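Local coordinates for protein mevalonate kinase (Staphylococcus aureus, PDB 2X7I) that probably phosphorylates mevalonate with ATP, an early step of the mevalonate route to isoprenoids, at residues Ser104-Arg113 and Leu128-Glu136. Sequence-based numbering, arbitrary orientation.
Sequences SAAVAVAFVR and LIEKANWAE
Glu136 lays its carboxylate against Ala105, with OE2 3.5 Å from Ala105 CA and close to the CB as well; this is van der Waals contact, and the hydrogen bond of OE2 is made outside the two segments, with Thr148 OG1 of helix 145-153. The other oxygen, OE1, accepts from Ser144 N, so both carboxylate oxygens of this buried acid are satisfied and its rotation is probably fixed. Glu136 CG stands beside the backbone N (chi1 -67°) and the chain runs on extended, which carries the methylene groups past Ser104 and Ala108; Glu136 CG lies 3.6 Å from Ala108 CB.

No hydrogen bond links the two segments. Their axes come within 8.4 Å at 125°, and small residues permit this closeness: Ala108 CA and Ala132 CA are 5.1 Å apart, and Ala108 CB reaches Ala135 CB at 4.0 Å. Further along, Val109 CG2 meets the methyl of Ala132.

At the other end the two branches of Leu128 go mainly to Val112 and Arg113, with Val109 alongside. CD1 presses on Val112 CG1 at 3.5 Å, tighter than usual for two carbons, while CD2 lies 3.4 Å from Arg113 NE, approaching the guanidinium obliquely. With its CG anti to the backbone N (chi1 179°), Leu128 extends across Val109 at about a right angle. Val109 CG1 sits off-centre over one face of the guanidinium, 3.3 Å from its plane, and Arg113 NH1 donates a hydrogen bond to Glu10 O. Lys131 contributes its CB to Val112, while the bent chain turns its amine away from helix 103-119.

That helix also packs on strand 29-45 through Ala106 and Ala110. Its N-terminus belongs to the Gly-Leu-Gly-Ser-Ser-Ala motif of GHMP kinases, the loop that binds ATP phosphates in relatives; the citrate held by Ser104 N, probably from the crystallisation liquor, may mark that pocket.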
loop_
_atom_site.group_PDB
_atom_site.type_symbol
_atom_site.label_atom_id
_atom_site.label_comp_id
_atom_site.label_asym_id
_atom_site.label_seq_id
_atom_site.Cartn_x
_atom_site.Cartn_y
_atom_site.Cartn_z
ATOM N N SER A 104 2.479 5.493 4.873
ATOM C CA SER A 104 3.656 6.087 5.495
ATOM C C SER A 104 4.898 5.980 4.598
ATOM O O SER A 104 5.652 6.933 4.455
ATOM C CB SER A 104 3.932 5.433 6.840
ATOM O OG SER A 104 5.115 5.974 7.408
ATOM N N ALA A 105 5.105 4.818 4.001
ATOM C CA ALA A 105 6.251 4.612 3.126
ATOM C C ALA A 105 6.128 5.420 1.827
ATOM O O ALA A 105 7.116 5.967 1.347
ATOM C CB ALA A 105 6.435 3.138 2.836
ATOM N N ALA A 106 4.920 5.499 1.272
ATOM C CA ALA A 106 4.674 6.277 0.065
ATOM C C ALA A 106 5.024 7.766 0.256
ATOM O O ALA A 106 5.774 8.338 -0.545
ATOM C CB ALA A 106 3.231 6.129 -0.380
ATOM N N VAL A 107 4.474 8.378 1.306
ATOM C CA VAL A 107 4.785 9.760 1.650
ATOM C C VAL A 107 6.300 9.946 1.777
ATOM O O VAL A 107 6.865 10.913 1.242
ATOM C CB VAL A 107 4.054 10.201 2.964
ATOM C CG1 VAL A 107 4.587 11.522 3.486
ATOM C CG2 VAL A 107 2.545 10.327 2.721
ATOM N N ALA A 108 6.960 9.005 2.445
ATOM C CA ALA A 108 8.394 9.118 2.691
ATOM C C ALA A 108 9.209 9.022 1.404
ATOM O O ALA A 108 10.149 9.780 1.220
ATOM C CB ALA A 108 8.854 8.085 3.694
ATOM N N VAL A 109 8.859 8.089 0.528
ATOM C CA VAL A 109 9.538 7.947 -0.764
ATOM C C VAL A 109 9.305 9.190 -1.651
ATOM O O VAL A 109 10.243 9.684 -2.282
ATOM C CB VAL A 109 9.092 6.661 -1.491
ATOM C CG1 VAL A 109 9.637 6.606 -2.927
ATOM C CG2 VAL A 109 9.548 5.431 -0.694
ATOM N N ALA A 110 8.066 9.686 -1.675
ATOM C CA ALA A 110 7.706 10.880 -2.423
ATOM C C ALA A 110 8.425 12.111 -1.880
ATOM O O ALA A 110 8.972 12.916 -2.645
ATOM C CB ALA A 110 6.217 11.088 -2.380
ATOM N N PHE A 111 8.430 12.259 -0.561
ATOM C CA PHE A 111 9.064 13.416 0.054
ATOM C C PHE A 111 10.582 13.452 -0.190
ATOM O O PHE A 111 11.149 14.527 -0.448
ATOM C CB PHE A 111 8.779 13.492 1.548
ATOM C CG PHE A 111 9.348 14.708 2.184
ATOM C CD1 PHE A 111 8.665 15.909 2.132
ATOM C CD2 PHE A 111 10.591 14.675 2.774
ATOM C CE1 PHE A 111 9.213 17.058 2.684
ATOM C CE2 PHE A 111 11.139 15.816 3.324
ATOM C CZ PHE A 111 10.453 17.006 3.282
ATOM N N VAL A 112 11.231 12.292 -0.094
ATOM C CA VAL A 112 12.676 12.208 -0.301
ATOM C C VAL A 112 13.032 12.508 -1.754
ATOM O O VAL A 112 13.973 13.237 -2.014
ATOM C CB VAL A 112 13.248 10.838 0.087
ATOM C CG1 VAL A 112 14.697 10.712 -0.415
ATOM C CG2 VAL A 112 13.174 10.638 1.594
ATOM N N ARG A 113 12.280 11.936 -2.686
ATOM C CA ARG A 113 12.430 12.244 -4.096
ATOM C C ARG A 113 12.309 13.757 -4.369
ATOM O O ARG A 113 13.197 14.356 -4.968
ATOM C CB ARG A 113 11.399 11.465 -4.914
ATOM C CG ARG A 113 11.798 10.018 -5.130
ATOM C CD ARG A 113 10.688 9.175 -5.753
ATOM N NE ARG A 113 11.212 7.873 -6.166
ATOM C CZ ARG A 113 10.483 6.787 -6.418
ATOM N NH1 ARG A 113 9.157 6.802 -6.313
ATOM N NH2 ARG A 113 11.094 5.673 -6.783
ATOM N N LEU A 128 17.797 6.329 -1.502
ATOM C CA LEU A 128 16.373 6.525 -1.292
ATOM C C LEU A 128 15.842 5.575 -0.230
ATOM O O LEU A 128 15.069 5.982 0.628
ATOM C CB LEU A 128 15.613 6.311 -2.615
ATOM C CG LEU A 128 14.092 6.438 -2.606
ATOM C CD1 LEU A 128 13.650 7.682 -1.811
ATOM C CD2 LEU A 128 13.529 6.445 -4.061
ATOM N N ILE A 129 16.258 4.310 -0.309
ATOM C CA ILE A 129 15.864 3.282 0.649
ATOM C C ILE A 129 16.221 3.704 2.070
ATOM O O ILE A 129 15.368 3.682 2.956
ATOM C CB ILE A 129 16.565 1.916 0.364
ATOM C CG1 ILE A 129 16.061 1.295 -0.948
ATOM C CG2 ILE A 129 16.331 0.947 1.517
ATOM C CD1 ILE A 129 14.602 0.931 -0.920
ATOM N N GLU A 130 17.481 4.093 2.267
ATOM C CA GLU A 130 17.961 4.539 3.565
ATOM C C GLU A 130 17.211 5.779 4.066
ATOM O O GLU A 130 16.754 5.806 5.202
ATOM C CB GLU A 130 19.459 4.854 3.509
ATOM C CG GLU A 130 20.347 3.666 3.108
ATOM C CD GLU A 130 20.512 2.654 4.206
ATOM O OE1 GLU A 130 20.124 2.943 5.351
ATOM O OE2 GLU A 130 21.045 1.571 3.923
ATOM N N LYS A 131 17.090 6.795 3.220
ATOM C CA LYS A 131 16.461 8.050 3.618
ATOM C C LYS A 131 14.956 7.900 3.843
ATOM O O LYS A 131 14.399 8.518 4.738
ATOM C CB LYS A 131 16.727 9.140 2.579
ATOM C CG LYS A 131 18.141 9.696 2.588
ATOM C CD LYS A 131 18.296 10.845 3.587
ATOM C CE LYS A 131 19.508 11.725 3.249
ATOM N NZ LYS A 131 19.964 12.571 4.404
ATOM N N ALA A 132 14.301 7.082 3.025
ATOM C CA ALA A 132 12.872 6.838 3.193
ATOM C C ALA A 132 12.612 6.065 4.489
ATOM O O ALA A 132 11.682 6.390 5.224
ATOM C CB ALA A 132 12.294 6.093 1.991
ATOM N N ASN A 133 13.424 5.054 4.774
ATOM C CA ASN A 133 13.252 4.285 6.009
ATOM C C ASN A 133 13.460 5.193 7.225
ATOM O O ASN A 133 12.690 5.126 8.176
ATOM C CB ASN A 133 14.161 3.035 6.046
ATOM C CG ASN A 133 13.602 1.863 5.205
ATOM O OD1 ASN A 133 14.288 1.307 4.345
ATOM N ND2 ASN A 133 12.357 1.490 5.465
ATOM N N TRP A 134 14.450 6.086 7.155
ATOM C CA TRP A 134 14.687 7.055 8.228
ATOM C C TRP A 134 13.532 8.048 8.394
ATOM O O TRP A 134 13.164 8.401 9.524
ATOM C CB TRP A 134 16.009 7.821 8.027
ATOM C CG TRP A 134 17.252 6.940 7.869
ATOM C CD1 TRP A 134 17.341 5.573 8.039
ATOM C CD2 TRP A 134 18.574 7.380 7.515
ATOM N NE1 TRP A 134 18.625 5.150 7.789
ATOM C CE2 TRP A 134 19.401 6.237 7.473
ATOM C CE3 TRP A 134 19.132 8.630 7.214
ATOM C CZ2 TRP A 134 20.762 6.309 7.153
ATOM C CZ3 TRP A 134 20.485 8.700 6.899
ATOM C CH2 TRP A 134 21.283 7.542 6.868
ATOM N N ALA A 135 12.950 8.482 7.278
ATOM C CA ALA A 135 11.830 9.443 7.307
ATOM C C ALA A 135 10.563 8.821 7.904
ATOM O O ALA A 135 9.856 9.463 8.678
ATOM C CB ALA A 135 11.550 10.007 5.911
ATOM N N GLU A 136 10.295 7.574 7.542
ATOM C CA GLU A 136 9.208 6.799 8.143
ATOM C C GLU A 136 9.348 6.704 9.667
ATOM O O GLU A 136 8.390 6.942 10.395
ATOM C CB GLU A 136 9.172 5.402 7.549
ATOM C CG GLU A 136 8.790 5.378 6.079
ATOM C CD GLU A 136 9.274 4.131 5.382
ATOM O OE1 GLU A 136 9.354 3.077 6.037
ATOM O OE2 GLU A 136 9.570 4.203 4.175
#